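Local coordinates for putative cytochrome P450 120 (Synechocystis sp., PDB 2VE3), which binds heme and retinoic acid in the crystal and probably acts as a cytochrome P450 monooxygenase, at residues Gly126-Tyr131 with Lys402-Arg407; Ala213-Pro218 with Ile227-Arg232. All coordinates share one frame; numbering follows the deposited sequence.

Interaction 1 (Gly126-Tyr131 with Lys402-Arg407); sequences GIVQGY and KLFATR
Val128 and Gln129 pack against Phe404 and Arg407 where helix 121-137 meets helix 394-411, the helices D and L of the conserved four-helix bundle of the P450 fold. Along these segments the two run in broadly the same direction, their axes 36° apart and 10.3 Å at closest approach, and side chains rather than backbones fill the gap. Most of the polar part of the contact is the Gln129 amide lying on Arg407. Gln129 starts with CG beside its own backbone N (chi1 -62°) and then bends at chi2, which swings the amide over to the neighbouring helix. The two side chains cross at about a right angle, yet the amide and guanidinium planes are only 7° apart. NE2 of Gln129 sits over one face of the guanidinium, offset toward its rim, 3.3 Å from Arg407 NE. Both are donors, so this is flat packing and not a bond. OE1 of Gln129 rests on the aliphatic root of the arginine, 3.4 Å from Arg407 CB, and bonds to Gln411. The guanidinium is tied down by a salt bridge to Asp125 and by bonds to Gln410 and the carbonyl of Gln291. With an alanine here in place of Arg407, Asp125 would probably lose its charged mate and the Gln129 amide the surface it lies on. Beside this layer, buried Val128 supplies the apolar half: its CG1 approaches the Phe404 ring obliquely, 4.2 Å from CD1, and also lies 4.3 Å from Arg407 CB.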
loop_
_atom_site.group_PDB
_atom_site.type_symbol
_atom_site.label_atom_id
_atom_site.label_comp_id
_atom_site.label_asym_id
_atom_site.label_seq_id
_atom_site.Cartn_x
_atom_site.Cartn_y
_atom_site.Cartn_z
ATOM N N GLY A 126 14.161 -2.875 -16.690
ATOM C CA GLY A 126 15.464 -3.519 -16.571
ATOM C C GLY A 126 15.603 -4.297 -15.271
ATOM O O GLY A 126 16.152 -5.400 -15.263
ATOM N N ILE A 127 15.109 -3.727 -14.170
ATOM C CA ILE A 127 15.113 -4.435 -12.880
ATOM C C ILE A 127 14.151 -5.626 -12.955
ATOM O O ILE A 127 14.482 -6.732 -12.518
ATOM C CB ILE A 127 14.749 -3.510 -11.677
ATOM C CG1 ILE A 127 15.843 -2.464 -11.443
ATOM C CG2 ILE A 127 14.547 -4.326 -10.393
ATOM C CD1 ILE A 127 15.351 -1.164 -10.790
ATOM N N VAL A 128 12.972 -5.389 -13.540
ATOM C CA VAL A 128 11.918 -6.422 -13.630
ATOM C C VAL A 128 12.345 -7.680 -14.430
ATOM O O VAL A 128 12.289 -8.801 -13.909
ATOM C CB VAL A 128 10.554 -5.821 -14.057
ATOM C CG1 VAL A 128 9.569 -6.895 -14.443
ATOM C CG2 VAL A 128 9.973 -5.022 -12.899
ATOM N N GLN A 129 12.809 -7.469 -15.661
ATOM C CA GLN A 129 13.316 -8.539 -16.527
ATOM C C GLN A 129 14.500 -9.293 -15.936
ATOM O O GLN A 129 14.613 -10.509 -16.106
ATOM C CB GLN A 129 13.737 -7.983 -17.886
ATOM C CG GLN A 129 12.630 -7.346 -18.688
ATOM C CD GLN A 129 11.688 -8.358 -19.295
ATOM O OE1 GLN A 129 10.967 -9.053 -18.583
ATOM N NE2 GLN A 129 11.675 -8.433 -20.622
ATOM N N GLY A 130 15.391 -8.570 -15.260
ATOM C CA GLY A 130 16.518 -9.195 -14.577
ATOM C C GLY A 130 16.064 -10.281 -13.619
ATOM O O GLY A 130 16.623 -11.373 -13.609
ATOM N N TYR A 131 15.047 -9.984 -12.814
ATOM C CA TYR A 131 14.533 -10.945 -11.834
ATOM C C TYR A 131 13.806 -12.115 -12.477
ATOM O O TYR A 131 13.966 -13.241 -12.032
ATOM C CB TYR A 131 13.615 -10.266 -10.814
ATOM C CG TYR A 131 14.360 -9.624 -9.673
ATOM C CD1 TYR A 131 14.746 -8.285 -9.740
ATOM C CD2 TYR A 131 14.700 -10.356 -8.533
ATOM C CE1 TYR A 131 15.432 -7.693 -8.710
ATOM C CE2 TYR A 131 15.395 -9.761 -7.494
ATOM C CZ TYR A 131 15.755 -8.428 -7.599
ATOM O OH TYR A 131 16.438 -7.813 -6.582
ATOM N N LYS A 402 1.405 -2.891 -13.824
ATOM C CA LYS A 402 1.128 -3.125 -15.245
ATOM C C LYS A 402 2.352 -3.657 -15.969
ATOM O O LYS A 402 2.267 -4.656 -16.653
ATOM C CB LYS A 402 0.606 -1.862 -15.919
ATOM C CG LYS A 402 -0.560 -2.120 -16.841
ATOM C CD LYS A 402 -0.807 -0.977 -17.806
ATOM C CE LYS A 402 -1.695 0.091 -17.216
ATOM N NZ LYS A 402 -2.546 0.729 -18.278
ATOM N N LEU A 403 3.498 -3.005 -15.800
ATOM C CA LEU A 403 4.757 -3.512 -16.374
ATOM C C LEU A 403 5.064 -4.946 -15.949
ATOM O O LEU A 403 5.364 -5.777 -16.798
ATOM C CB LEU A 403 5.932 -2.583 -16.040
ATOM C CG LEU A 403 7.338 -2.730 -16.652
ATOM C CD1 LEU A 403 7.363 -3.131 -18.122
ATOM C CD2 LEU A 403 8.073 -1.427 -16.487
ATOM N N PHE A 404 4.983 -5.229 -14.648
ATOM C CA PHE A 404 5.283 -6.571 -14.126
ATOM C C PHE A 404 4.322 -7.622 -14.684
ATOM O O PHE A 404 4.737 -8.695 -15.102
ATOM C CB PHE A 404 5.216 -6.599 -12.595
ATOM C CG PHE A 404 5.436 -7.960 -12.010
ATOM C CD1 PHE A 404 6.719 -8.405 -11.726
ATOM C CD2 PHE A 404 4.365 -8.800 -11.747
ATOM C CE1 PHE A 404 6.934 -9.676 -11.178
ATOM C CE2 PHE A 404 4.562 -10.069 -11.199
ATOM C CZ PHE A 404 5.851 -10.506 -10.911
ATOM N N ALA A 405 3.036 -7.299 -14.646
ATOM C CA ALA A 405 1.996 -8.162 -15.159
ATOM C C ALA A 405 2.299 -8.496 -16.619
ATOM O O ALA A 405 2.191 -9.661 -17.029
ATOM C CB ALA A 405 0.649 -7.473 -15.038
ATOM N N THR A 406 2.713 -7.473 -17.366
ATOM C CA THR A 406 2.972 -7.580 -18.793
ATOM C C THR A 406 4.174 -8.468 -19.086
ATOM O O THR A 406 4.069 -9.425 -19.837
ATOM C CB THR A 406 3.121 -6.171 -19.453
ATOM O OG1 THR A 406 1.860 -5.491 -19.426
ATOM C CG2 THR A 406 3.594 -6.280 -20.902
ATOM N N ARG A 407 5.313 -8.158 -18.482
ATOM C CA ARG A 407 6.525 -8.959 -18.695
ATOM C C ARG A 407 6.426 -10.398 -18.209
ATOM O O ARG A 407 7.025 -11.296 -18.807
ATOM C CB ARG A 407 7.740 -8.285 -18.076
ATOM C CG ARG A 407 8.154 -7.016 -18.772
ATOM C CD ARG A 407 8.449 -7.248 -20.237
ATOM N NE ARG A 407 9.280 -6.174 -20.760
ATOM C CZ ARG A 407 9.524 -5.946 -22.047
ATOM N NH1 ARG A 407 8.973 -6.714 -22.981
ATOM N NH2 ARG A 407 10.309 -4.924 -22.392
#

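Interaction 2 (Ala213-Pro218 with Ile227-Arg232); sequences ARQQQP and ILLAAR
Arg214, near the end of helix 192-215, leans its aliphatic root on Leu229 of the short helix 224-230; in P450 terms this is the G-H connection, at the surface of the helical part of the fold. The two segments come together after a short excursion of the chain, with the CA atoms of Gln215 and Leu229 7.9 Å apart. Arg214 CG stands anti to the backbone N (chi1 169°), which carries it against Leu229 CD2 at 3.4 Å, a tight approach; Arg214 CB follows at 4.2 Å from the same methyl. Bends at chi2 and chi3 then fold the rest of the chain round, and the guanidinium, through NH2, makes a salt bridge to Asp223 in the connection itself. Next along, Gln215 adds the flank: its chain, exposed to solvent, passes with CG 4.3 Å from Leu229 CG. Gln216 N makes a weak bond to Ala213 O.

Everything here converges on one leucine. Leu229 has its two methyls in a strained setting, chi2 being close to eclipsed at 8°, and it also touches Leu244 of helix 241-272, so it sits between the end of one long helix and the flank of another. Two residues on, Ala231 is the first to leave helical geometry, and Arg232 curls back over this exit. Arg232 NH1 gives a weak bond to Leu229 O and a shorter one, 2.8 Å, to Ala231 O, in which the donor stands 67° out of the carbonyl plane.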
loop_
_atom_site.group_PDB
_atom_site.type_symbol
_atom_site.label_atom_id
_atom_site.label_comp_id
_atom_site.label_asym_id
_atom_site.label_seq_id
_atom_site.Cartn_x
_atom_site.Cartn_y
_atom_site.Cartn_z
ATOM N N ALA A 213 25.678 13.336 -0.270
ATOM C CA ALA A 213 26.351 13.013 -1.516
ATOM C C ALA A 213 25.680 13.712 -2.703
ATOM O O ALA A 213 26.359 14.329 -3.533
ATOM C CB ALA A 213 26.388 11.509 -1.720
ATOM N N ARG A 214 24.348 13.630 -2.764
ATOM C CA ARG A 214 23.563 14.183 -3.875
ATOM C C ARG A 214 23.611 15.716 -3.941
ATOM O O ARG A 214 23.473 16.301 -5.023
ATOM C CB ARG A 214 22.112 13.668 -3.806
ATOM C CG ARG A 214 21.109 14.353 -4.746
ATOM C CD ARG A 214 21.268 13.912 -6.190
ATOM N NE ARG A 214 20.820 12.536 -6.350
ATOM C CZ ARG A 214 19.739 12.155 -7.027
ATOM N NH1 ARG A 214 18.976 13.043 -7.655
ATOM N NH2 ARG A 214 19.437 10.866 -7.091
ATOM N N GLN A 215 23.808 16.353 -2.785
ATOM C CA GLN A 215 23.871 17.818 -2.682
ATOM C C GLN A 215 25.178 18.409 -3.206
ATOM O O GLN A 215 25.222 19.573 -3.589
ATOM C CB GLN A 215 23.654 18.272 -1.235
ATOM C CG GLN A 215 22.206 18.191 -0.774
ATOM C CD GLN A 215 22.052 18.294 0.727
ATOM O OE1 GLN A 215 21.067 18.843 1.218
ATOM N NE2 GLN A 215 23.015 17.763 1.467
ATOM N N GLN A 216 26.244 17.614 -3.200
ATOM C CA GLN A 216 27.533 18.050 -3.735
ATOM C C GLN A 216 27.632 17.712 -5.226
ATOM O O GLN A 216 28.701 17.346 -5.726
ATOM C CB GLN A 216 28.682 17.420 -2.941
ATOM C CG GLN A 216 28.748 17.873 -1.482
ATOM C CD GLN A 216 30.032 17.455 -0.792
ATOM O OE1 GLN A 216 31.121 17.523 -1.374
ATOM N NE2 GLN A 216 29.915 17.025 0.467
ATOM N N GLN A 217 26.503 17.848 -5.924
ATOM C CA GLN A 217 26.375 17.483 -7.336
ATOM C C GLN A 217 25.371 18.385 -8.062
ATOM O O GLN A 217 24.488 18.964 -7.422
ATOM C CB GLN A 217 25.980 16.005 -7.468
ATOM C CG GLN A 217 27.186 15.073 -7.490
ATOM C CD GLN A 217 26.840 13.645 -7.141
ATOM O OE1 GLN A 217 26.110 12.973 -7.872
ATOM N NE2 GLN A 217 27.380 13.163 -6.023
ATOM N N PRO A 218 25.513 18.525 -9.401
ATOM C CA PRO A 218 24.557 19.293 -10.195
ATOM C C PRO A 218 23.117 18.852 -9.940
ATOM O O PRO A 218 22.862 17.654 -9.828
ATOM C CB PRO A 218 24.961 18.966 -11.635
ATOM C CG PRO A 218 26.399 18.690 -11.555
ATOM C CD PRO A 218 26.600 17.989 -10.243
ATOM N N ILE A 227 13.845 15.641 -6.685
ATOM C CA ILE A 227 12.637 16.457 -6.537
ATOM C C ILE A 227 12.497 17.100 -5.145
ATOM O O ILE A 227 12.208 18.295 -5.045
ATOM C CB ILE A 227 11.343 15.702 -6.995
ATOM C CG1 ILE A 227 11.354 15.545 -8.517
ATOM C CG2 ILE A 227 10.079 16.476 -6.613
ATOM C CD1 ILE A 227 10.204 14.764 -9.098
ATOM N N LEU A 228 12.733 16.332 -4.084
ATOM C CA LEU A 228 12.631 16.859 -2.720
ATOM C C LEU A 228 13.730 17.863 -2.387
ATOM O O LEU A 228 13.504 18.831 -1.664
ATOM C CB LEU A 228 12.638 15.726 -1.687
ATOM C CG LEU A 228 11.486 14.714 -1.722
ATOM C CD1 LEU A 228 11.684 13.617 -0.650
ATOM C CD2 LEU A 228 10.161 15.442 -1.558
ATOM N N LEU A 229 14.924 17.626 -2.906
ATOM C CA LEU A 229 16.035 18.552 -2.706
ATOM C C LEU A 229 15.751 19.887 -3.372
ATOM O O LEU A 229 16.113 20.932 -2.842
ATOM C CB LEU A 229 17.335 17.953 -3.229
ATOM C CG LEU A 229 18.307 17.192 -2.314
ATOM C CD1 LEU A 229 17.807 16.924 -0.914
ATOM C CD2 LEU A 229 18.678 15.893 -2.973
ATOM N N ALA A 230 15.072 19.849 -4.515
ATOM C CA ALA A 230 14.738 21.056 -5.270
ATOM C C ALA A 230 13.541 21.810 -4.693
ATOM O O ALA A 230 13.426 23.027 -4.869
ATOM C CB ALA A 230 14.496 20.709 -6.733
ATOM N N ALA A 231 12.664 21.087 -3.997
ATOM C CA ALA A 231 11.399 21.626 -3.461
ATOM C C ALA A 231 11.531 22.862 -2.565
ATOM O O ALA A 231 12.456 22.940 -1.758
ATOM C CB ALA A 231 10.669 20.538 -2.704
ATOM N N ARG A 232 10.582 23.799 -2.707
ATOM C CA ARG A 232 10.479 25.005 -1.857
ATOM C C ARG A 232 9.059 25.186 -1.299
ATOM O O ARG A 232 8.088 25.042 -2.040
ATOM C CB ARG A 232 10.875 26.279 -2.642
ATOM C CG ARG A 232 12.323 26.353 -3.128
ATOM C CD ARG A 232 13.291 26.303 -1.958
ATOM N NE ARG A 232 14.691 26.299 -2.365
ATOM C CZ ARG A 232 15.366 25.228 -2.779
ATOM N NH1 ARG A 232 14.772 24.042 -2.866
ATOM N NH2 ARG A 232 16.647 25.344 -3.109
#

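Interactions 1 and 2 belong to the same P450 helical body but do not touch: their centres are 29 Å apart and their nearest atoms about 13 Å. In sequence, both segments of interaction 2 fall within the 270 residues that separate the two halves of interaction 1. Interaction 1 is the more central and buried, and its helix 394-411 follows soon after Cys391, the probable axial ligand of the heme iron; even so, the Phe404 side chain stays about 12 Å from the heme. Interaction 2 is peripheral, its centre 27 Å from that of the chain. Both lie away from the heme and retinoic acid pockets.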